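Long-range contacts in ferric iron-binding protein HitA (Pseudomonas aeruginosa PAO1, PDB 6IWF), which binds ferric iron and probably, as a periplasmic solute-binding protein, carries it toward uptake, with a part in the internalization of gallium as well: residues A[64-69]-A[94-99]; A[98-103]-A[225-230]; A[121-126]-A[160-165]; A[129-134]-A[167-172]. All coordinates share one frame; numbering follows the deposited sequence.

How the contacts relate
Contacts 1 and 2 meet on strand 97-108: they share Gly-98 and Ile-99, their centres lie about 10 Å apart, and Leu-65 packs on Gly-228. Contacts 3 and 4 form a second pair, centres again about 10 Å apart, both using helix 156-169 and touching through Leu-125, Trp-130 and Phe-134. The pairs are about 26 to 34 Å apart, centre to centre; contacts 1, 2 and 4 reach one mixed sheet. Along the chain, contact 1 closes first, while contacts 3 and 4, whose segments alternate, fall within the long excursion between the strands of contact 2. Iron-binding residues Glu-60 and Tyr-196 lie near Arg-102 of contact 2, on the probable hinge strands, away from contacts 3 and 4.

Contact 1. Residues A[64-69]-A[94-99]; sequences PLIRLA and GDWIGI
Leu-65 lies over one face of the Trp-96 indole, and this CH-pi packing is the centre of the contact between segments 64-69 and 94-99. The CB atom of Leu-65 stands 3.9 Å from the centroid of the five-membered ring of Trp-96, 15° off the ring normal. Its branch runs on past the rim of the six-membered ring, Leu-65 CD1 coming within 3.8 Å of Trp-96 CE3. One turn of helix further along, Ala-69 meets the same indole at its edge, near the ring plane, its CB 4.1 Å from Trp-96 CD1. Ile-66 approaches obliquely, with CG1 at 4.0 Å from Trp-96 NE1. The indole is turned up against the helix by a first torsion of 62°, which sets CG of Trp-96 between its own backbone N and carbonyl carbon.

The carboxylate of Asp-95 closes the other end of the contact. Both its oxygens pack against the methyl of Ala-69, with Asp-95 OD1 at 3.7 Å from Ala-69 CB. A water bridges the segments here, donating to Asp-95 OD2 at 2.7 Å and to Ala-69 O at 2.9 Å, so the two acceptors are joined without a direct bond.

Helix 63-70 thus packs on the loop that leads into strand 97-108. Around it, Leu-65 and Leu-68 reach Leu-57 of strand 56-59, Arg-67 and Leu-68 pack on helix 38-48, and Trp-96 also touches Ala-230 of strand 224-231.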
loop_
_atom_site.group_PDB
_atom_site.type_symbol
_atom_site.label_atom_id
_atom_site.label_comp_id
_atom_site.label_asym_id
_atom_site.label_seq_id
_atom_site.Cartn_x
_atom_site.Cartn_y
_atom_site.Cartn_z
ATOM N N PRO A 64 3.394 -9.651 -0.345
ATOM C CA PRO A 64 2.789 -10.890 -0.876
ATOM C C PRO A 64 3.240 -11.234 -2.283
ATOM O O PRO A 64 3.317 -12.424 -2.631
ATOM C CB PRO A 64 1.278 -10.606 -0.833
ATOM C CG PRO A 64 1.127 -9.479 0.117
ATOM C CD PRO A 64 2.354 -8.656 -0.017
ATOM N N LEU A 65 3.506 -10.230 -3.123
ATOM C CA LEU A 65 3.953 -10.520 -4.481
ATOM C C LEU A 65 5.380 -11.036 -4.480
ATOM O O LEU A 65 5.715 -11.956 -5.238
ATOM C CB LEU A 65 3.843 -9.276 -5.364
ATOM C CG LEU A 65 2.451 -8.673 -5.499
ATOM C CD1 LEU A 65 2.539 -7.322 -6.226
ATOM C CD2 LEU A 65 1.549 -9.633 -6.238
ATOM N N ILE A 66 6.240 -10.448 -3.643
ATOM C CA ILE A 66 7.609 -10.930 -3.540
ATOM C C ILE A 66 7.606 -12.361 -3.031
ATOM O O ILE A 66 8.365 -13.206 -3.520
ATOM C CB ILE A 66 8.443 -9.986 -2.648
ATOM C CG1 ILE A 66 8.639 -8.640 -3.369
ATOM C CG2 ILE A 66 9.801 -10.606 -2.308
ATOM C CD1 ILE A 66 9.161 -7.551 -2.489
ATOM N N ARG A 67 6.692 -12.672 -2.097
ATOM C CA ARG A 67 6.557 -14.038 -1.580
ATOM C C ARG A 67 6.153 -15.004 -2.689
ATOM O O ARG A 67 6.808 -16.033 -2.899
ATOM C CB ARG A 67 5.533 -14.070 -0.433
ATOM C CG ARG A 67 5.138 -15.478 0.069
ATOM C CD ARG A 67 3.818 -15.463 0.869
ATOM N NE ARG A 67 3.380 -16.812 1.234
ATOM C CZ ARG A 67 2.171 -17.116 1.698
ATOM N NH1 ARG A 67 1.258 -16.171 1.860
ATOM N NH2 ARG A 67 1.869 -18.375 2.001
ATOM N N LEU A 68 5.079 -14.677 -3.420
ATOM C CA LEU A 68 4.591 -15.560 -4.477
ATOM C C LEU A 68 5.584 -15.665 -5.626
ATOM O O LEU A 68 5.682 -16.717 -6.279
ATOM C CB LEU A 68 3.244 -15.053 -4.993
ATOM C CG LEU A 68 2.067 -15.152 -4.020
ATOM C CD1 LEU A 68 0.799 -14.769 -4.732
ATOM C CD2 LEU A 68 1.932 -16.544 -3.472
ATOM N N ALA A 69 6.289 -14.571 -5.926
ATOM C CA ALA A 69 7.307 -14.619 -6.971
ATOM C C ALA A 69 8.435 -15.560 -6.588
ATOM O O ALA A 69 8.909 -16.351 -7.417
ATOM C CB ALA A 69 7.862 -13.222 -7.242
ATOM N N GLY A 94 10.668 -9.654 -13.134
ATOM C CA GLY A 94 9.637 -9.231 -14.064
ATOM C C GLY A 94 8.352 -10.022 -13.996
ATOM O O GLY A 94 7.651 -10.128 -15.009
ATOM N N ASP A 95 8.017 -10.589 -12.834
ATOM C CA ASP A 95 6.787 -11.361 -12.701
ATOM C C ASP A 95 5.779 -10.704 -11.770
ATOM O O ASP A 95 4.815 -11.347 -11.361
ATOM C CB ASP A 95 7.076 -12.795 -12.236
ATOM C CG ASP A 95 8.094 -12.860 -11.123
ATOM O OD1 ASP A 95 8.473 -11.797 -10.579
ATOM O OD2 ASP A 95 8.523 -13.993 -10.794
ATOM N N TRP A 96 5.992 -9.450 -11.402
ATOM C CA TRP A 96 4.906 -8.637 -10.878
ATOM C C TRP A 96 5.258 -7.198 -11.197
ATOM O O TRP A 96 6.405 -6.887 -11.519
ATOM C CB TRP A 96 4.673 -8.867 -9.375
ATOM C CG TRP A 96 5.812 -8.516 -8.484
ATOM C CD1 TRP A 96 6.767 -9.365 -8.004
ATOM C CD2 TRP A 96 6.110 -7.222 -7.936
ATOM N NE1 TRP A 96 7.649 -8.678 -7.201
ATOM C CE2 TRP A 96 7.269 -7.363 -7.141
ATOM C CE3 TRP A 96 5.520 -5.959 -8.056
ATOM C CZ2 TRP A 96 7.857 -6.281 -6.465
ATOM C CZ3 TRP A 96 6.101 -4.882 -7.379
ATOM C CH2 TRP A 96 7.253 -5.056 -6.592
ATOM N N ILE A 97 4.267 -6.321 -11.131
ATOM C CA ILE A 97 4.471 -4.948 -11.578
ATOM C C ILE A 97 3.693 -3.998 -10.683
ATOM O O ILE A 97 2.560 -4.283 -10.284
ATOM C CB ILE A 97 4.076 -4.769 -13.060
ATOM C CG1 ILE A 97 4.620 -3.447 -13.591
ATOM C CG2 ILE A 97 2.567 -4.918 -13.268
ATOM C CD1 ILE A 97 4.736 -3.432 -15.125
ATOM N N GLY A 98 4.318 -2.871 -10.359
ATOM C CA GLY A 98 3.649 -1.869 -9.547
ATOM C C GLY A 98 2.564 -1.166 -10.343
ATOM O O GLY A 98 2.693 -0.949 -11.550
ATOM N N ILE A 99 1.472 -0.837 -9.658
ATOM C CA ILE A 99 0.305 -0.203 -10.264
ATOM C C ILE A 99 0.128 1.220 -9.760
ATOM O O ILE A 99 -0.057 2.146 -10.552
ATOM C CB ILE A 99 -0.973 -1.033 -10.022
ATOM C CG1 ILE A 99 -0.798 -2.474 -10.515
ATOM C CG2 ILE A 99 -2.162 -0.373 -10.687
ATOM C CD1 ILE A 99 -0.402 -2.581 -11.983
HETATM O O HOH W 1 10.526 -14.868 -9.279
#

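Contact 2. Residues A[98-103]-A[225-230]; sequences GITART and TVSGAA
Two antiparallel strands of the central mixed sheet, 98-103 and 225-230, pair close to the iron site, with Arg-102 facing Thr-225 in a hydrogen-bonded pair. Arg-102 N donates to Thr-225 O at 2.9 Å, and Thr-225 N returns a bond to Arg-102 O at 3.0 Å. Further along, Ile-99 N reaches Ser-227 O at 2.8 Å, and Ser-227 N bonds to Thr-100 O. Between these bonds, Ala-101 and Val-226 form a non-hydrogen-bonded pair.

On the face that carries Thr-100, Arg-102, Thr-225 and Ser-227 the side chains are polar. Ser-227 OG donates to Thr-100 OG1 at 2.9 Å, and Thr-100 OG1 in turn bonds to Glu-263. The Arg-102 chain bends at its second and third torsions (-144° and 54°), which folds it across Thr-225, CD lying 3.4 Å from Thr-225 OG1, and brings the guanidinium edge to Ser-227. In periplasmic binding proteins paired strands commonly link the two lobes, and these two probably belong to such a hinge; Arg-102 lies close to the iron-binding residues Glu-60 and Tyr-196.

The guanidinium forms a salt bridge from NH1 to Glu-263, while its NH2 makes long, weak ion pairs with Glu-60 and Glu-61; this positive group probably moderates the charge of the acidic cluster. Beyond the polar patch, Ile-99 CG1 packs at 3.9 Å against Ala-229 CB, and Met-248 of helix 238-248 touches both residues.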
loop_
_atom_site.group_PDB
_atom_site.type_symbol
_atom_site.label_atom_id
_atom_site.label_comp_id
_atom_site.label_asym_id
_atom_site.label_seq_id
_atom_site.Cartn_x
_atom_site.Cartn_y
_atom_site.Cartn_z
ATOM N N GLY A 98 4.318 -2.871 -10.359
ATOM C CA GLY A 98 3.649 -1.869 -9.547
ATOM C C GLY A 98 2.564 -1.166 -10.343
ATOM O O GLY A 98 2.693 -0.949 -11.550
ATOM N N ILE A 99 1.472 -0.837 -9.658
ATOM C CA ILE A 99 0.305 -0.203 -10.264
ATOM C C ILE A 99 0.128 1.220 -9.760
ATOM O O ILE A 99 -0.057 2.146 -10.552
ATOM C CB ILE A 99 -0.973 -1.033 -10.022
ATOM C CG1 ILE A 99 -0.798 -2.474 -10.515
ATOM C CG2 ILE A 99 -2.162 -0.373 -10.687
ATOM C CD1 ILE A 99 -0.402 -2.581 -11.983
ATOM N N THR A 100 0.145 1.408 -8.438
ATOM C CA THR A 100 0.132 2.735 -7.836
ATOM C C THR A 100 1.133 2.759 -6.695
ATOM O O THR A 100 1.563 1.718 -6.202
ATOM C CB THR A 100 -1.237 3.140 -7.274
ATOM O OG1 THR A 100 -1.573 2.285 -6.174
ATOM C CG2 THR A 100 -2.340 3.086 -8.354
ATOM N N ALA A 101 1.506 3.968 -6.283
ATOM C CA ALA A 101 2.331 4.171 -5.100
ATOM C C ALA A 101 1.591 5.082 -4.129
ATOM O O ALA A 101 0.757 5.894 -4.526
ATOM C CB ALA A 101 3.704 4.793 -5.441
ATOM N N ARG A 102 1.885 4.924 -2.844
ATOM C CA ARG A 102 1.288 5.756 -1.808
ATOM C C ARG A 102 2.385 6.149 -0.834
ATOM O O ARG A 102 3.484 5.587 -0.857
ATOM C CB ARG A 102 0.214 5.002 -1.039
ATOM C CG ARG A 102 0.912 3.989 -0.179
ATOM C CD ARG A 102 0.207 2.720 -0.033
ATOM N NE ARG A 102 -0.147 2.102 -1.299
ATOM C CZ ARG A 102 -1.026 1.115 -1.358
ATOM N NH1 ARG A 102 -1.345 0.567 -2.508
ATOM N NH2 ARG A 102 -1.592 0.688 -0.231
ATOM N N THR A 103 2.068 7.062 0.083
ATOM C CA THR A 103 3.072 7.511 1.041
ATOM C C THR A 103 2.507 7.533 2.452
ATOM O O THR A 103 1.334 7.863 2.663
ATOM C CB THR A 103 3.632 8.917 0.661
ATOM O OG1 THR A 103 4.674 9.291 1.578
ATOM C CG2 THR A 103 2.550 9.999 0.656
ATOM N N THR A 225 5.420 3.254 -0.660
ATOM C CA THR A 225 5.241 1.843 -0.988
ATOM C C THR A 225 4.354 1.704 -2.223
ATOM O O THR A 225 3.660 2.637 -2.626
ATOM C CB THR A 225 4.618 1.048 0.175
ATOM O OG1 THR A 225 3.341 1.595 0.514
ATOM C CG2 THR A 225 5.522 1.103 1.412
ATOM N N VAL A 226 4.365 0.520 -2.833
ATOM C CA VAL A 226 3.636 0.315 -4.084
ATOM C C VAL A 226 2.607 -0.798 -3.918
ATOM O O VAL A 226 2.840 -1.778 -3.197
ATOM C CB VAL A 226 4.585 0.008 -5.262
ATOM C CG1 VAL A 226 5.766 0.994 -5.295
ATOM C CG2 VAL A 226 5.091 -1.406 -5.193
ATOM N N SER A 227 1.458 -0.628 -4.563
ATOM C CA SER A 227 0.543 -1.726 -4.816
ATOM C C SER A 227 0.940 -2.375 -6.132
ATOM O O SER A 227 1.534 -1.738 -6.998
ATOM C CB SER A 227 -0.906 -1.254 -4.910
ATOM O OG SER A 227 -1.118 -0.555 -6.121
ATOM N N GLY A 228 0.589 -3.645 -6.291
ATOM C CA GLY A 228 1.066 -4.336 -7.471
ATOM C C GLY A 228 0.106 -5.382 -7.989
ATOM O O GLY A 228 -0.923 -5.693 -7.385
ATOM N N ALA A 229 0.471 -5.931 -9.142
ATOM C CA ALA A 229 -0.369 -6.929 -9.775
ATOM C C ALA A 229 0.495 -7.949 -10.492
ATOM O O ALA A 229 1.653 -7.697 -10.829
ATOM C CB ALA A 229 -1.353 -6.309 -10.771
ATOM N N ALA A 230 -0.100 -9.104 -10.744
ATOM C CA ALA A 230 0.645 -10.211 -11.325
ATOM C C ALA A 230 -0.328 -11.166 -11.991
ATOM O O ALA A 230 -1.496 -11.244 -11.616
ATOM C CB ALA A 230 1.470 -10.955 -10.262
HETATM O O HOH W 2 3.347 3.947 2.035
#

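Contact 3. Residues A[121-126]-A[160-165]; sequences SLMDLS and EDWLTG
Trp-162 of helix 156-169 is gripped by Leu-122, Met-123 and Ser-126. Its indole NE1 donates to Leu-122 O at 3.1 Å, a bent bond (146° at the hydrogen) whose donor stands 50° out of the carbonyl plane. From the opposite face of that plane, Leu-125 N reaches the same oxygen at 3.2 Å, so one carbonyl serves both the 3-10 turn and the helix.

Met-123 comes over one face of the indole: SD lies 4.2 Å from the centroid of the five-membered ring of Trp-162, 13° off the normal. Bends at its second and third torsions curl the chain so that CE lands 3.8 Å from Trp-162 CB. Leu-122 crosses the ring system at about a right angle, with CG 3.6 Å from Trp-162 CZ2. At the end of the segment, Ser-126 CB packs 3.5 Å from Trp-162 O, and its backbone runs close to Gly-165, where the absence of a side chain lets the two chains approach.

The turn that presents these groups is fixed from behind. Ser-121 OG accepts from Met-123 N at 3.0 Å, an ST turn, and also bonds to Asp-219, which takes Leu-122 N as well. Val-150 of helix 141-154 touches both Leu-122 and Met-123. Away from the iron site, a Met-aromatic contact and a 3-10 segment led by an ST turn thus join the loop between strands 97-108 and 134-136 to helix 156-169.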
loop_
_atom_site.group_PDB
_atom_site.type_symbol
_atom_site.label_atom_id
_atom_site.label_comp_id
_atom_site.label_asym_id
_atom_site.label_seq_id
_atom_site.Cartn_x
_atom_site.Cartn_y
_atom_site.Cartn_z
ATOM N N SER A 121 10.356 13.582 13.610
ATOM C CA SER A 121 10.649 12.307 12.971
ATOM C C SER A 121 9.648 11.276 13.468
ATOM O O SER A 121 9.181 11.364 14.600
ATOM C CB SER A 121 12.077 11.829 13.313
ATOM O OG SER A 121 12.330 10.518 12.829
ATOM N N LEU A 122 9.349 10.281 12.622
ATOM C CA LEU A 122 8.674 9.077 13.106
ATOM C C LEU A 122 9.352 8.528 14.355
ATOM O O LEU A 122 8.692 8.008 15.269
ATOM C CB LEU A 122 8.693 8.006 12.016
ATOM C CG LEU A 122 7.998 6.689 12.358
ATOM C CD1 LEU A 122 6.496 6.929 12.307
ATOM C CD2 LEU A 122 8.392 5.624 11.355
ATOM N N MET A 123 10.678 8.621 14.401
ATOM C CA MET A 123 11.420 7.997 15.485
ATOM C C MET A 123 11.187 8.689 16.821
ATOM O O MET A 123 11.433 8.077 17.872
ATOM C CB MET A 123 12.909 7.979 15.133
ATOM C CG MET A 123 13.237 7.309 13.798
ATOM S SD MET A 123 12.610 5.607 13.686
ATOM C CE MET A 123 13.578 4.810 14.978
ATOM N N ASP A 124 10.674 9.930 16.811
ATOM C CA ASP A 124 10.408 10.647 18.051
ATOM C C ASP A 124 9.197 10.100 18.796
ATOM O O ASP A 124 9.065 10.359 19.994
ATOM C CB ASP A 124 10.216 12.140 17.757
ATOM C CG ASP A 124 11.488 12.794 17.257
ATOM O OD1 ASP A 124 12.578 12.430 17.750
ATOM O OD2 ASP A 124 11.409 13.665 16.370
ATOM N N LEU A 125 8.328 9.328 18.125
ATOM C CA LEU A 125 7.058 8.908 18.719
ATOM C C LEU A 125 7.224 7.817 19.769
ATOM O O LEU A 125 6.245 7.464 20.443
ATOM C CB LEU A 125 6.103 8.439 17.611
ATOM C CG LEU A 125 5.557 9.616 16.814
ATOM C CD1 LEU A 125 4.670 9.132 15.678
ATOM C CD2 LEU A 125 4.773 10.563 17.731
ATOM N N SER A 126 8.422 7.269 19.921
ATOM C CA SER A 126 8.676 6.346 21.018
ATOM C C SER A 126 8.967 7.072 22.326
ATOM O O SER A 126 9.086 6.423 23.372
ATOM C CB SER A 126 9.839 5.413 20.647
ATOM O OG SER A 126 11.027 6.159 20.410
ATOM N N GLU A 160 13.661 -2.122 17.476
ATOM C CA GLU A 160 13.055 -2.757 18.642
ATOM C C GLU A 160 12.760 -1.738 19.740
ATOM O O GLU A 160 11.686 -1.777 20.353
ATOM C CB GLU A 160 13.978 -3.863 19.153
ATOM C CG GLU A 160 13.359 -4.686 20.293
ATOM C CD GLU A 160 14.239 -5.843 20.708
ATOM O OE1 GLU A 160 14.234 -6.864 19.990
ATOM O OE2 GLU A 160 14.926 -5.733 21.752
ATOM N N ASP A 161 13.699 -0.820 20.000
ATOM C CA ASP A 161 13.473 0.213 21.012
ATOM C C ASP A 161 12.315 1.114 20.613
ATOM O O ASP A 161 11.468 1.476 21.448
ATOM C CB ASP A 161 14.740 1.049 21.209
ATOM C CG ASP A 161 15.839 0.304 21.947
ATOM O OD1 ASP A 161 15.549 -0.741 22.573
ATOM O OD2 ASP A 161 16.993 0.780 21.901
ATOM N N TRP A 162 12.267 1.492 19.332
ATOM C CA TRP A 162 11.195 2.350 18.839
ATOM C C TRP A 162 9.841 1.655 18.954
ATOM O O TRP A 162 8.878 2.228 19.478
ATOM C CB TRP A 162 11.506 2.759 17.396
ATOM C CG TRP A 162 10.394 3.463 16.681
ATOM C CD1 TRP A 162 10.027 4.780 16.806
ATOM C CD2 TRP A 162 9.514 2.886 15.715
ATOM N NE1 TRP A 162 8.958 5.048 15.972
ATOM C CE2 TRP A 162 8.629 3.900 15.292
ATOM C CE3 TRP A 162 9.391 1.606 15.166
ATOM C CZ2 TRP A 162 7.621 3.671 14.350
ATOM C CZ3 TRP A 162 8.392 1.382 14.221
ATOM C CH2 TRP A 162 7.521 2.410 13.830
ATOM N N LEU A 163 9.766 0.392 18.521
ATOM C CA LEU A 163 8.488 -0.307 18.557
ATOM C C LEU A 163 8.065 -0.602 19.988
ATOM O O LEU A 163 6.868 -0.621 20.282
ATOM C CB LEU A 163 8.563 -1.590 17.732
ATOM C CG LEU A 163 7.215 -2.144 17.279
ATOM C CD1 LEU A 163 6.432 -1.113 16.449
ATOM C CD2 LEU A 163 7.391 -3.464 16.508
ATOM N N THR A 164 9.029 -0.795 20.887
ATOM C CA THR A 164 8.705 -0.914 22.309
ATOM C C THR A 164 8.038 0.355 22.820
ATOM O O THR A 164 7.023 0.296 23.521
ATOM C CB THR A 164 9.967 -1.213 23.110
ATOM O OG1 THR A 164 10.465 -2.497 22.736
ATOM C CG2 THR A 164 9.674 -1.207 24.612
ATOM N N GLY A 165 8.585 1.518 22.451
ATOM C CA GLY A 165 7.940 2.769 22.811
ATOM C C GLY A 165 6.541 2.894 22.234
ATOM O O GLY A 165 5.625 3.361 22.910
#

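Contact 4. Residues A[129-134]-A[167-172]; sequences SWSGRF and KAFGSI
Gly-132 N donates to Phe-169 O at 3.0 Å in a nearly straight bond (172° at the hydrogen), and Ser-171 N donates to Phe-134 O at 2.8 Å. The first joins the type II beta turn Trp-130 to Arg-133 to the last residue of helix 156-169; the second belongs to the parallel pairing of strands 134-136 and 171-172. The turn is closed by Arg-133 N bonding to Trp-130 O, and Gly-132 has the positive phi usual at its third position.

One water ties the polar atoms together. It donates to Phe-134 O at 2.6 Å and to Phe-169 O, and accepts from Ser-171 OG, so both carbonyls that receive a backbone N-H across the contact gain a further donor. Ser-131 OG holds another water, which makes only a weak bond to Phe-169 O.

Around these polar atoms the packing is carried by two phenylalanines and a glycine. Gly-170, the first residue to leave the helix, lays its CA over one face of the Phe-134 ring, 4.0 Å from the centroid and 25° off the normal. A first torsion of 68° swings the Phe-134 ring against Gly-170. The Phe-169 ring, in turn, is approached obliquely by the hydroxyl of Ser-131.

Outside the two segments, Arg-133 NE forms a salt bridge with Asp-189, and Trp-130 packs on Pro-119 and Leu-125. Back at the Phe-169 ring, Ser-131 OG lies 3.6 Å from Phe-169 CD1.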
loop_
_atom_site.group_PDB
_atom_site.type_symbol
_atom_site.label_atom_id
_atom_site.label_comp_id
_atom_site.label_asym_id
_atom_site.label_seq_id
_atom_site.Cartn_x
_atom_site.Cartn_y
_atom_site.Cartn_z
ATOM N N SER A 129 6.777 11.648 25.900
ATOM C CA SER A 129 5.990 12.873 25.777
ATOM C C SER A 129 4.814 12.715 24.814
ATOM O O SER A 129 3.825 13.447 24.934
ATOM C CB SER A 129 6.880 14.041 25.339
ATOM O OG SER A 129 7.416 13.848 24.040
ATOM N N TRP A 130 4.879 11.769 23.877
ATOM C CA TRP A 130 3.788 11.568 22.930
ATOM C C TRP A 130 2.748 10.574 23.417
ATOM O O TRP A 130 1.804 10.278 22.680
ATOM C CB TRP A 130 4.353 11.112 21.578
ATOM C CG TRP A 130 5.265 12.137 21.043
ATOM C CD1 TRP A 130 6.626 12.063 20.969
ATOM C CD2 TRP A 130 4.906 13.438 20.567
ATOM N NE1 TRP A 130 7.132 13.220 20.443
ATOM C CE2 TRP A 130 6.096 14.084 20.190
ATOM C CE3 TRP A 130 3.687 14.111 20.399
ATOM C CZ2 TRP A 130 6.111 15.378 19.664
ATOM C CZ3 TRP A 130 3.704 15.397 19.871
ATOM C CH2 TRP A 130 4.911 16.014 19.522
ATOM N N SER A 131 2.884 10.066 24.643
ATOM C CA SER A 131 1.961 9.048 25.126
ATOM C C SER A 131 0.510 9.522 25.032
ATOM O O SER A 131 0.166 10.614 25.495
ATOM C CB SER A 131 2.301 8.681 26.572
ATOM O OG SER A 131 1.425 7.660 27.016
ATOM N N GLY A 132 -0.344 8.695 24.427
ATOM C CA GLY A 132 -1.755 9.008 24.319
ATOM C C GLY A 132 -2.112 9.998 23.231
ATOM O O GLY A 132 -3.310 10.254 23.014
ATOM N N ARG A 133 -1.124 10.559 22.534
ATOM C CA ARG A 133 -1.373 11.614 21.562
ATOM C C ARG A 133 -1.460 11.116 20.127
ATOM O O ARG A 133 -1.782 11.914 19.243
ATOM C CB ARG A 133 -0.286 12.690 21.647
ATOM C CG ARG A 133 -0.200 13.359 23.015
ATOM C CD ARG A 133 0.509 14.698 22.943
ATOM N NE ARG A 133 -0.333 15.714 22.325
ATOM C CZ ARG A 133 0.024 16.982 22.161
ATOM N NH1 ARG A 133 1.228 17.394 22.559
ATOM N NH2 ARG A 133 -0.826 17.841 21.602
ATOM N N PHE A 134 -1.185 9.841 19.863
ATOM C CA PHE A 134 -1.196 9.379 18.483
ATOM C C PHE A 134 -1.755 7.976 18.376
ATOM O O PHE A 134 -1.598 7.144 19.272
ATOM C CB PHE A 134 0.190 9.412 17.824
ATOM C CG PHE A 134 1.184 8.436 18.384
ATOM C CD1 PHE A 134 1.858 8.718 19.561
ATOM C CD2 PHE A 134 1.488 7.262 17.699
ATOM C CE1 PHE A 134 2.809 7.828 20.070
ATOM C CE2 PHE A 134 2.427 6.363 18.204
ATOM C CZ PHE A 134 3.093 6.654 19.394
ATOM N N LYS A 167 4.499 0.433 21.576
ATOM C CA LYS A 167 3.646 -0.432 22.399
ATOM C C LYS A 167 3.292 0.236 23.728
ATOM O O LYS A 167 2.151 0.120 24.210
ATOM C CB LYS A 167 4.338 -1.776 22.644
ATOM C CG LYS A 167 3.617 -2.690 23.665
ATOM C CD LYS A 167 2.535 -3.518 23.008
ATOM C CE LYS A 167 2.003 -4.615 23.937
ATOM N NZ LYS A 167 3.077 -5.495 24.492
ATOM N N ALA A 168 4.257 0.944 24.329
ATOM C CA ALA A 168 4.044 1.600 25.621
ATOM C C ALA A 168 3.093 2.789 25.516
ATOM O O ALA A 168 2.260 3.013 26.410
ATOM C CB ALA A 168 5.382 2.070 26.190
ATOM N N PHE A 169 3.199 3.567 24.437
ATOM C CA PHE A 169 2.663 4.921 24.424
ATOM C C PHE A 169 1.637 5.196 23.336
ATOM O O PHE A 169 0.871 6.162 23.469
ATOM C CB PHE A 169 3.813 5.931 24.290
ATOM C CG PHE A 169 4.851 5.806 25.381
ATOM C CD1 PHE A 169 4.470 5.715 26.701
ATOM C CD2 PHE A 169 6.204 5.770 25.072
ATOM C CE1 PHE A 169 5.426 5.592 27.707
ATOM C CE2 PHE A 169 7.167 5.661 26.065
ATOM C CZ PHE A 169 6.771 5.569 27.390
ATOM N N GLY A 170 1.603 4.398 22.272
ATOM C CA GLY A 170 0.697 4.667 21.178
ATOM C C GLY A 170 -0.689 4.117 21.434
ATOM O O GLY A 170 -0.881 3.165 22.187
ATOM N N SER A 171 -1.671 4.739 20.796
ATOM C CA SER A 171 -3.053 4.292 20.891
ATOM C C SER A 171 -3.335 3.335 19.745
ATOM O O SER A 171 -3.164 3.691 18.575
ATOM C CB SER A 171 -4.013 5.478 20.870
ATOM O OG SER A 171 -3.763 6.328 21.981
ATOM N N ILE A 172 -3.753 2.121 20.074
ATOM C CA ILE A 172 -3.900 1.090 19.057
ATOM C C ILE A 172 -5.296 1.161 18.464
ATOM O O ILE A 172 -6.303 1.115 19.185
ATOM C CB ILE A 172 -3.598 -0.306 19.625
ATOM C CG1 ILE A 172 -2.111 -0.422 19.954
ATOM C CG2 ILE A 172 -4.005 -1.366 18.618
ATOM C CD1 ILE A 172 -1.738 -1.723 20.656
HETATM O O HOH W 3 -0.780 6.078 26.519
HETATM O O HOH W 4 -1.141 7.395 21.849
#